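Local structure of mannose recognizing lectin (Marasmius oreades, 4TKC) at residues L23-F32 with L93-L101; W51-F60 with Y72-W80. The protein binds mannose, as a fungal lectin of the bulb-type family, in separate pockets that each take up one mannopyranose. All blocks are in the same frame, centred on the assembly; numbering follows the deposited sequence.

Contact 1: residues L23-F32 with L93-L101. With MAN (alpha-D-mannopyranose), chain D.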
loop_
_atom_site.group_PDB
_atom_site.type_symbol
_atom_site.label_atom_id
_atom_site.label_comp_id
_atom_site.label_asym_id
_atom_site.label_seq_id
_atom_site.Cartn_x
_atom_site.Cartn_y
_atom_site.Cartn_z
ATOM N N LEU A 23 1.888 -2.279 -10.047
ATOM C CA LEU A 23 3.203 -1.760 -10.409
ATOM C C LEU A 23 3.205 -1.618 -11.940
ATOM O O LEU A 23 2.542 -2.395 -12.622
ATOM C CB LEU A 23 4.347 -2.732 -10.049
ATOM C CG LEU A 23 4.362 -3.175 -8.584
ATOM C CD1 LEU A 23 5.480 -4.144 -8.239
ATOM C CD2 LEU A 23 4.452 -1.932 -7.715
ATOM N N ILE A 24 3.979 -0.653 -12.420
ATOM C CA ILE A 24 4.146 -0.424 -13.860
ATOM C C ILE A 24 5.626 -0.236 -14.169
ATOM O O ILE A 24 6.368 0.391 -13.444
ATOM C CB ILE A 24 3.304 0.816 -14.316
ATOM C CG1 ILE A 24 3.266 0.993 -15.841
ATOM C CG2 ILE A 24 3.766 2.091 -13.612
ATOM C CD1 ILE A 24 2.494 -0.094 -16.542
ATOM N N SER A 25 6.083 -0.933 -15.213
ATOM C CA SER A 25 7.457 -0.745 -15.708
ATOM C C SER A 25 7.655 0.690 -16.196
ATOM O O SER A 25 6.696 1.357 -16.639
ATOM C CB SER A 25 7.830 -1.742 -16.824
ATOM O OG SER A 25 7.029 -1.539 -17.975
ATOM N N ASP A 26 8.912 1.131 -16.178
ATOM C CA ASP A 26 9.260 2.441 -16.705
ATOM C C ASP A 26 8.762 2.620 -18.137
ATOM O O ASP A 26 8.331 3.694 -18.543
ATOM C CB ASP A 26 10.759 2.728 -16.597
ATOM C CG ASP A 26 11.255 2.770 -15.169
ATOM O OD1 ASP A 26 10.445 3.040 -14.245
ATOM O OD2 ASP A 26 12.451 2.440 -14.983
ATOM N N SER A 27 8.814 1.535 -18.899
ATOM C CA SER A 27 8.408 1.539 -20.298
ATOM C C SER A 27 6.908 1.676 -20.485
ATOM O O SER A 27 6.447 1.988 -21.589
ATOM C CB SER A 27 8.828 0.234 -20.985
ATOM O OG SER A 27 8.072 -0.858 -20.473
ATOM N N GLY A 28 6.139 1.393 -19.426
ATOM C CA GLY A 28 4.692 1.327 -19.573
ATOM C C GLY A 28 4.131 -0.004 -20.053
ATOM O O GLY A 28 2.901 -0.177 -20.104
ATOM N N ARG A 29 5.013 -0.910 -20.510
ATOM C CA ARG A 29 4.555 -2.144 -21.193
ATOM C C ARG A 29 4.236 -3.280 -20.240
ATOM O O ARG A 29 3.422 -4.135 -20.570
ATOM C CB ARG A 29 5.572 -2.639 -22.230
ATOM C CG ARG A 29 5.948 -1.616 -23.304
ATOM C CD ARG A 29 6.863 -2.193 -24.373
ATOM N NE ARG A 29 6.273 -3.388 -24.989
ATOM C CZ ARG A 29 6.950 -4.358 -25.594
ATOM N NH1 ARG A 29 8.276 -4.286 -25.734
ATOM N NH2 ARG A 29 6.286 -5.467 -25.874
ATOM N N VAL A 30 4.806 -3.255 -19.037
ATOM C CA VAL A 30 4.708 -4.410 -18.158
ATOM C C VAL A 30 4.012 -3.941 -16.869
ATOM O O VAL A 30 4.444 -2.955 -16.289
ATOM C CB VAL A 30 6.099 -4.992 -17.825
ATOM C CG1 VAL A 30 5.956 -6.308 -17.056
ATOM C CG2 VAL A 30 6.931 -5.228 -19.108
ATOM N N GLU A 31 2.935 -4.631 -16.500
ATOM C CA GLU A 31 2.086 -4.198 -15.386
ATOM C C GLU A 31 1.781 -5.406 -14.524
ATOM O O GLU A 31 1.249 -6.429 -14.982
ATOM C CB GLU A 31 0.812 -3.562 -15.941
ATOM C CG GLU A 31 0.020 -2.785 -14.886
ATOM C CD GLU A 31 -1.151 -2.048 -15.488
ATOM O OE1 GLU A 31 -1.913 -2.673 -16.246
ATOM O OE2 GLU A 31 -1.392 -0.891 -15.090
ATOM N N PHE A 32 1.958 -5.212 -13.211
ATOM C CA PHE A 32 1.712 -6.226 -12.206
ATOM C C PHE A 32 0.506 -5.745 -11.391
ATOM O O PHE A 32 0.584 -4.810 -10.571
ATOM C CB PHE A 32 2.915 -6.391 -11.302
ATOM C CG PHE A 32 2.745 -7.444 -10.242
ATOM C CD1 PHE A 32 2.394 -8.749 -10.560
ATOM C CD2 PHE A 32 2.819 -7.105 -8.903
ATOM C CE1 PHE A 32 2.274 -9.720 -9.589
ATOM C CE2 PHE A 32 2.681 -8.072 -7.928
ATOM C CZ PHE A 32 2.417 -9.377 -8.274
ATOM N N LEU A 93 10.211 -5.618 -4.547
ATOM C CA LEU A 93 9.652 -6.373 -5.677
ATOM C C LEU A 93 9.634 -5.409 -6.849
ATOM O O LEU A 93 8.998 -4.345 -6.769
ATOM C CB LEU A 93 8.220 -6.878 -5.365
ATOM C CG LEU A 93 7.408 -7.528 -6.481
ATOM C CD1 LEU A 93 7.912 -8.949 -6.612
ATOM C CD2 LEU A 93 5.895 -7.515 -6.248
ATOM N N VAL A 94 10.316 -5.800 -7.958
ATOM C CA VAL A 94 10.464 -4.890 -9.068
ATOM C C VAL A 94 9.815 -5.446 -10.346
ATOM O O VAL A 94 10.104 -6.598 -10.788
ATOM C CB VAL A 94 11.954 -4.569 -9.375
ATOM C CG1 VAL A 94 12.062 -3.538 -10.476
ATOM C CG2 VAL A 94 12.652 -4.039 -8.133
ATOM N N CYS A 95 9.013 -4.605 -10.991
ATOM C CA CYS A 95 8.324 -4.921 -12.254
ATOM C C CYS A 95 9.187 -4.295 -13.352
ATOM O O CYS A 95 9.170 -3.056 -13.526
ATOM C CB CYS A 95 6.904 -4.314 -12.247
ATOM S SG CYS A 95 5.897 -4.694 -13.700
ATOM N N GLN A 96 9.935 -5.149 -14.076
ATOM C CA GLN A 96 10.996 -4.636 -14.968
ATOM C C GLN A 96 10.527 -4.500 -16.429
ATOM O O GLN A 96 9.580 -5.193 -16.860
ATOM C CB GLN A 96 12.215 -5.569 -14.917
ATOM C CG GLN A 96 12.873 -5.623 -13.554
ATOM C CD GLN A 96 14.087 -6.519 -13.430
ATOM O OE1 GLN A 96 14.369 -7.359 -14.336
ATOM N NE2 GLN A 96 14.943 -6.219 -12.501
ATOM N N ASN A 97 11.222 -3.620 -17.160
ATOM C CA ASN A 97 10.976 -3.447 -18.575
ATOM C C ASN A 97 11.181 -4.739 -19.392
ATOM O O ASN A 97 10.470 -4.940 -20.369
ATOM C CB ASN A 97 11.899 -2.394 -19.185
ATOM C CG ASN A 97 11.635 -0.995 -18.702
ATOM O OD1 ASN A 97 10.556 -0.668 -18.189
ATOM N ND2 ASN A 97 12.623 -0.136 -18.888
ATOM N N ASP A 98 11.998 -5.661 -18.874
ATOM C CA ASP A 98 12.244 -6.899 -19.637
ATOM C C ASP A 98 11.121 -7.917 -19.479
ATOM O O ASP A 98 11.137 -8.968 -20.199
ATOM C CB ASP A 98 13.619 -7.492 -19.353
ATOM C CG ASP A 98 13.796 -8.042 -17.959
ATOM O OD1 ASP A 98 12.874 -7.948 -17.099
ATOM O OD2 ASP A 98 14.964 -8.457 -17.685
ATOM N N GLY A 99 10.171 -7.590 -18.562
ATOM C CA GLY A 99 9.015 -8.441 -18.382
ATOM C C GLY A 99 9.079 -9.274 -17.117
ATOM O O GLY A 99 8.109 -9.940 -16.725
ATOM N N ASN A 100 10.273 -9.324 -16.552
ATOM C CA ASN A 100 10.502 -10.125 -15.370
ATOM C C ASN A 100 10.002 -9.360 -14.132
ATOM O O ASN A 100 10.197 -8.136 -14.047
ATOM C CB ASN A 100 11.988 -10.433 -15.193
ATOM C CG ASN A 100 12.249 -11.849 -14.732
ATOM O OD1 ASN A 100 11.322 -12.624 -14.472
ATOM N ND2 ASN A 100 13.535 -12.202 -14.636
ATOM N N LEU A 101 9.426 -10.115 -13.204
ATOM C CA LEU A 101 8.988 -9.539 -11.892
ATOM C C LEU A 101 9.920 -10.250 -10.905
ATOM O O LEU A 101 9.949 -11.495 -10.824
ATOM C CB LEU A 101 7.541 -9.885 -11.664
ATOM C CG LEU A 101 6.986 -9.340 -10.320
ATOM C CD1 LEU A 101 6.768 -7.838 -10.370
ATOM C CD2 LEU A 101 5.704 -10.082 -9.982
HETATM C C1 MAN D . 17.091 -11.752 -15.765
HETATM C C2 MAN D . 16.776 -10.265 -15.662
HETATM C C3 MAN D . 17.421 -9.718 -14.392
HETATM C C4 MAN D . 16.943 -10.517 -13.168
HETATM C C5 MAN D . 17.250 -12.004 -13.372
HETATM C C6 MAN D . 16.653 -12.842 -12.270
HETATM O O1 MAN D . 18.472 -11.947 -15.990
HETATM O O2 MAN D . 15.383 -10.119 -15.669
HETATM O O3 MAN D . 17.046 -8.366 -14.256
HETATM O O4 MAN D . 17.588 -10.023 -12.006
HETATM O O5 MAN D . 16.723 -12.467 -14.616
HETATM O O6 MAN D . 17.103 -14.175 -12.381
HETATM O O HOH W 1 10.685 -0.731 -14.783
HETATM O O HOH W 2 13.948 2.226 -17.192
HETATM O O HOH W 3 9.069 -3.015 -21.590
#
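N97 reaches over the 25-28 turn from the facing 96-99 turn, and its side chain carries the polar half of the contact. Its CB leads to CG, set anti to the carbonyl carbon (chi1 -68°); CG then lies 3.8 Å from S27 CB. OD1 takes the backbone N-H of S27 at 2.9 Å (N-H...O angle 152°), with the donor above the carbonyl plane, and the same oxygen lies 3.2 Å from S25 CB. ND2 gives a weak bond to a water that D26 OD2 also holds. Two further waters join the turns, one between D26 N and C95 O, the other between S27 OG and N97 O. Away from the turns the contact is apolar. C95 SG lies 3.7 Å from V30 CG1, and C95 CB meets L23 CB at the same distance. L101 CD2 sits over one face of the F32 ring, 3.6 Å from its centroid, a CH-pi contact; L93 crosses F32 at about a right angle, with CD2 3.7 Å from F32 CE2. On the far side of the 93-101 hairpin D98 OD2 accepts from O2 of alpha-mannose (2.6 Å), and N100 ND2 donates to that same O2. The arrangement packs hairpin against hairpin: strands 21-24 and 30-34 of one sheet meet strands 92-95 and 101-105 of another, with I17 of strand 15-18 and L42 of strand 40-44 filling in around L23, V30 and F32.

Contact 2: residues W51-F60 with Y72-W80. With BMA (beta-D-mannopyranose), chain B.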
loop_
_atom_site.group_PDB
_atom_site.type_symbol
_atom_site.label_atom_id
_atom_site.label_comp_id
_atom_site.label_asym_id
_atom_site.label_seq_id
_atom_site.Cartn_x
_atom_site.Cartn_y
_atom_site.Cartn_z
ATOM N N TRP A 51 2.244 -14.107 -16.340
ATOM C CA TRP A 51 2.292 -14.849 -15.088
ATOM C C TRP A 51 1.086 -14.441 -14.273
ATOM O O TRP A 51 0.647 -13.305 -14.382
ATOM C CB TRP A 51 3.581 -14.478 -14.319
ATOM C CG TRP A 51 3.765 -15.182 -13.004
ATOM C CD1 TRP A 51 4.530 -16.271 -12.733
ATOM C CD2 TRP A 51 3.235 -14.742 -11.733
ATOM N NE1 TRP A 51 4.462 -16.563 -11.376
ATOM C CE2 TRP A 51 3.662 -15.648 -10.765
ATOM C CE3 TRP A 51 2.437 -13.672 -11.339
ATOM C CZ2 TRP A 51 3.293 -15.555 -9.441
ATOM C CZ3 TRP A 51 2.068 -13.556 -9.968
ATOM C CH2 TRP A 51 2.518 -14.487 -9.047
ATOM N N SER A 52 0.479 -15.411 -13.595
ATOM C CA SER A 52 -0.647 -15.069 -12.731
ATOM C C SER A 52 -0.894 -16.054 -11.621
ATOM O O SER A 52 -0.472 -17.177 -11.661
ATOM C CB SER A 52 -1.929 -14.964 -13.552
ATOM O OG SER A 52 -2.249 -16.224 -14.115
ATOM N N VAL A 53 -1.577 -15.536 -10.580
ATOM C CA VAL A 53 -2.246 -16.365 -9.568
ATOM C C VAL A 53 -3.733 -15.999 -9.628
ATOM O O VAL A 53 -4.143 -14.925 -9.191
ATOM C CB VAL A 53 -1.698 -16.118 -8.133
ATOM C CG1 VAL A 53 -2.551 -16.870 -7.099
ATOM C CG2 VAL A 53 -0.229 -16.531 -8.050
ATOM N N ASP A 54 -4.529 -16.880 -10.217
ATOM C CA ASP A 54 -5.926 -16.590 -10.511
ATOM C C ASP A 54 -6.835 -17.469 -9.673
ATOM O O ASP A 54 -6.439 -18.532 -9.241
ATOM C CB ASP A 54 -6.207 -16.908 -11.987
ATOM C CG ASP A 54 -5.429 -16.022 -12.945
ATOM O OD1 ASP A 54 -5.189 -14.830 -12.624
ATOM O OD2 ASP A 54 -5.108 -16.493 -14.050
ATOM N N GLY A 55 -8.009 -16.947 -9.334
ATOM C CA GLY A 55 -9.033 -17.762 -8.718
ATOM C C GLY A 55 -9.054 -17.765 -7.193
ATOM O O GLY A 55 -9.787 -18.546 -6.595
ATOM N N LYS A 56 -8.063 -17.118 -6.593
ATOM C CA LYS A 56 -7.947 -17.160 -5.125
ATOM C C LYS A 56 -8.484 -15.958 -4.329
ATOM O O LYS A 56 -8.308 -15.917 -3.112
ATOM C CB LYS A 56 -6.482 -17.467 -4.748
ATOM C CG LYS A 56 -5.979 -18.733 -5.441
ATOM C CD LYS A 56 -4.654 -19.237 -4.892
ATOM C CE LYS A 56 -4.775 -19.831 -3.496
ATOM N NZ LYS A 56 -3.506 -20.447 -3.004
ATOM N N ASN A 57 -9.230 -15.073 -4.986
ATOM C CA ASN A 57 -9.868 -13.941 -4.266
ATOM C C ASN A 57 -8.831 -13.092 -3.533
ATOM O O ASN A 57 -9.068 -12.635 -2.391
ATOM C CB ASN A 57 -10.949 -14.421 -3.305
ATOM C CG ASN A 57 -11.935 -13.335 -2.977
ATOM O OD1 ASN A 57 -12.341 -12.553 -3.845
ATOM N ND2 ASN A 57 -12.280 -13.242 -1.703
ATOM N N ALA A 58 -7.696 -12.825 -4.179
ATOM C CA ALA A 58 -6.698 -11.930 -3.617
ATOM C C ALA A 58 -7.274 -10.533 -3.389
ATOM O O ALA A 58 -7.985 -9.991 -4.256
ATOM C CB ALA A 58 -5.494 -11.836 -4.509
ATOM N N SER A 59 -7.001 -9.993 -2.187
ATOM C CA SER A 59 -7.310 -8.612 -1.864
ATOM C C SER A 59 -6.101 -7.685 -2.050
ATOM O O SER A 59 -6.239 -6.519 -2.444
ATOM C CB SER A 59 -7.789 -8.565 -0.423
ATOM O OG SER A 59 -8.116 -7.268 0.013
ATOM N N PHE A 60 -4.919 -8.161 -1.693
ATOM C CA PHE A 60 -3.748 -7.304 -1.789
ATOM C C PHE A 60 -2.466 -8.164 -1.838
ATOM O O PHE A 60 -2.473 -9.296 -1.370
ATOM C CB PHE A 60 -3.728 -6.230 -0.644
ATOM C CG PHE A 60 -3.587 -6.806 0.730
ATOM C CD1 PHE A 60 -4.720 -7.070 1.488
ATOM C CD2 PHE A 60 -2.343 -6.923 1.339
ATOM C CE1 PHE A 60 -4.610 -7.562 2.769
ATOM C CE2 PHE A 60 -2.240 -7.419 2.636
ATOM C CZ PHE A 60 -3.380 -7.745 3.341
ATOM N N TYR A 72 -2.653 -11.800 -0.094
ATOM C CA TYR A 72 -3.644 -12.138 0.948
ATOM C C TYR A 72 -5.060 -11.988 0.435
ATOM O O TYR A 72 -5.346 -11.078 -0.337
ATOM C CB TYR A 72 -3.457 -11.264 2.199
ATOM C CG TYR A 72 -2.206 -11.516 3.000
ATOM C CD1 TYR A 72 -2.157 -12.522 3.937
ATOM C CD2 TYR A 72 -1.060 -10.721 2.842
ATOM C CE1 TYR A 72 -1.009 -12.780 4.663
ATOM C CE2 TYR A 72 0.087 -10.962 3.576
ATOM C CZ TYR A 72 0.110 -11.972 4.508
ATOM O OH TYR A 72 1.243 -12.267 5.193
ATOM N N ASP A 73 -5.962 -12.835 0.913
ATOM C CA ASP A 73 -7.397 -12.634 0.645
ATOM C C ASP A 73 -7.940 -11.548 1.652
ATOM O O ASP A 73 -7.178 -11.025 2.498
ATOM C CB ASP A 73 -8.172 -13.966 0.708
ATOM C CG ASP A 73 -8.679 -14.302 2.119
ATOM O OD1 ASP A 73 -7.992 -13.940 3.093
ATOM O OD2 ASP A 73 -9.693 -15.008 2.192
ATOM N N PRO A 74 -9.233 -11.177 1.550
ATOM C CA PRO A 74 -9.738 -10.105 2.457
ATOM C C PRO A 74 -9.741 -10.524 3.907
ATOM O O PRO A 74 -9.986 -9.655 4.760
ATOM C CB PRO A 74 -11.167 -9.867 1.970
ATOM C CG PRO A 74 -11.215 -10.419 0.578
ATOM C CD PRO A 74 -10.255 -11.566 0.563
ATOM N N ASN A 75 -9.576 -11.787 4.229
ATOM C CA ASN A 75 -9.618 -12.312 5.575
ATOM C C ASN A 75 -8.219 -12.449 6.175
ATOM O O ASN A 75 -8.078 -12.971 7.265
ATOM C CB ASN A 75 -10.340 -13.675 5.599
ATOM C CG ASN A 75 -11.779 -13.581 5.147
ATOM O OD1 ASN A 75 -12.640 -13.121 5.908
ATOM N ND2 ASN A 75 -12.053 -14.031 3.907
ATOM N N GLY A 76 -7.194 -12.067 5.406
ATOM C CA GLY A 76 -5.809 -12.149 5.852
ATOM C C GLY A 76 -5.161 -13.517 5.662
ATOM O O GLY A 76 -4.105 -13.787 6.234
ATOM N N THR A 77 -5.830 -14.400 4.918
ATOM C CA THR A 77 -5.248 -15.707 4.539
ATOM C C THR A 77 -4.312 -15.541 3.348
ATOM O O THR A 77 -4.668 -14.882 2.392
ATOM C CB THR A 77 -6.359 -16.734 4.202
ATOM O OG1 THR A 77 -7.272 -16.814 5.306
ATOM C CG2 THR A 77 -5.791 -18.115 3.903
ATOM N N ALA A 78 -3.108 -16.103 3.459
ATOM C CA ALA A 78 -2.140 -16.060 2.345
ATOM C C ALA A 78 -2.585 -16.904 1.145
ATOM O O ALA A 78 -3.026 -18.027 1.338
ATOM C CB ALA A 78 -0.762 -16.476 2.831
ATOM N N VAL A 79 -2.668 -16.267 -0.019
ATOM C CA VAL A 79 -3.012 -16.994 -1.239
ATOM C C VAL A 79 -1.837 -17.142 -2.205
ATOM O O VAL A 79 -1.943 -17.840 -3.214
ATOM C CB VAL A 79 -4.205 -16.372 -2.001
ATOM C CG1 VAL A 79 -5.451 -16.312 -1.110
ATOM C CG2 VAL A 79 -3.847 -14.986 -2.533
ATOM N N TRP A 80 -0.716 -16.501 -1.905
ATOM C CA TRP A 80 0.505 -16.575 -2.766
ATOM C C TRP A 80 1.684 -16.102 -1.941
ATOM O O TRP A 80 1.524 -15.187 -1.125
ATOM C CB TRP A 80 0.383 -15.630 -3.950
ATOM C CG TRP A 80 1.696 -15.455 -4.714
ATOM C CD1 TRP A 80 2.438 -16.428 -5.345
ATOM C CD2 TRP A 80 2.358 -14.212 -4.957
ATOM N NE1 TRP A 80 3.565 -15.854 -5.902
ATOM C CE2 TRP A 80 3.519 -14.495 -5.722
ATOM C CE3 TRP A 80 2.055 -12.862 -4.617
ATOM C CZ2 TRP A 80 4.400 -13.507 -6.131
ATOM C CZ3 TRP A 80 2.904 -11.869 -5.071
ATOM C CH2 TRP A 80 4.074 -12.207 -5.844
HETATM C C1 BMA B . 5.218 -16.473 6.720
HETATM C C2 BMA B . 5.202 -14.957 6.885
HETATM C C3 BMA B . 3.744 -14.536 6.963
HETATM C C4 BMA B . 2.949 -15.056 5.753
HETATM C C5 BMA B . 3.117 -16.568 5.573
HETATM C C6 BMA B . 2.331 -17.056 4.356
HETATM O O1 BMA B . 6.601 -16.840 6.687
HETATM O O2 BMA B . 5.913 -14.319 5.816
HETATM O O3 BMA B . 3.705 -13.111 7.068
HETATM O O4 BMA B . 1.557 -14.768 5.905
HETATM O O5 BMA B . 4.525 -16.831 5.508
HETATM O O6 BMA B . 3.050 -17.991 3.534
HETATM O O HOH W 4 -4.111 -20.252 -0.285
HETATM O O HOH W 5 -11.677 -15.042 0.379
#
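Y72 and F60 form an antiparallel hydrogen-bonded pair, in which Y72 N meets F60 O at 2.8 Å, almost straight. Y72 O receives two N-H groups, from S59 at 2.7 Å and from F60 at 3.2 Å, both in its carbonyl plane: a classic beta bulge. Y72 CB lies over one face of the F60 ring, 4.0 Å from the centroid, while the two rings lean obliquely together. The phenol runs on to beta-mannose, where OH and the sugar O4 share a hydrogen bond; Q64 also binds this OH. D73 opens a type I turn to G76; its OD1 takes the N-H of T77, and a water links its OD2 to N57 ND2, while N57 OD1 is held by R19. P74 crosses the N57 side chain at about a right angle, with CD 3.4 Å from N57 O, packs on S59 CB and touches V4 of the second subunit. A78 CB touches C6 of the sugar. V79 wedges between K56 and A58: its CB is 3.7 Å from K56 CB, and the lysine chain, bent at chi3 (71°), curls back so that NZ donates to V79 O at 3.0 Å. W80, with CG anti to its backbone N (chi1 169°), offers one face of its indole to the edge of W51, an offset edge-to-face pair with planes at 60°, while V53 CG2 makes an off-centre CH-pi contact. Such tryptophans converging from separate sheets fit the beta-prism II fold of bulb-type lectins, three four-stranded antiparallel sheets; Y72 and A78 belong to one mannose pocket.

After strands 10-12 and 15-18, which go to the other two sheets, the chain makes the 23-32 hairpin; contact 1 closes its loop only when residues 93-101 arrive, some 60 residues later. Contact 2 is nested inside that long loop: 51-60 leaves the sheet of strands 21-24, 30-34, 40-44 and 48-53, and the return at 72-80 closes a short loop across strands 60-63 and 69-72. Contact 1 therefore ties this sheet to the one holding strands 92-95 and 101-105, and contact 2 ties it to the one holding strand 78-81. Their centres lie about 20 Å apart, yet F32, which also meets L93 and L101, packs against W51 and W80, so that side chains from all three sheets meet.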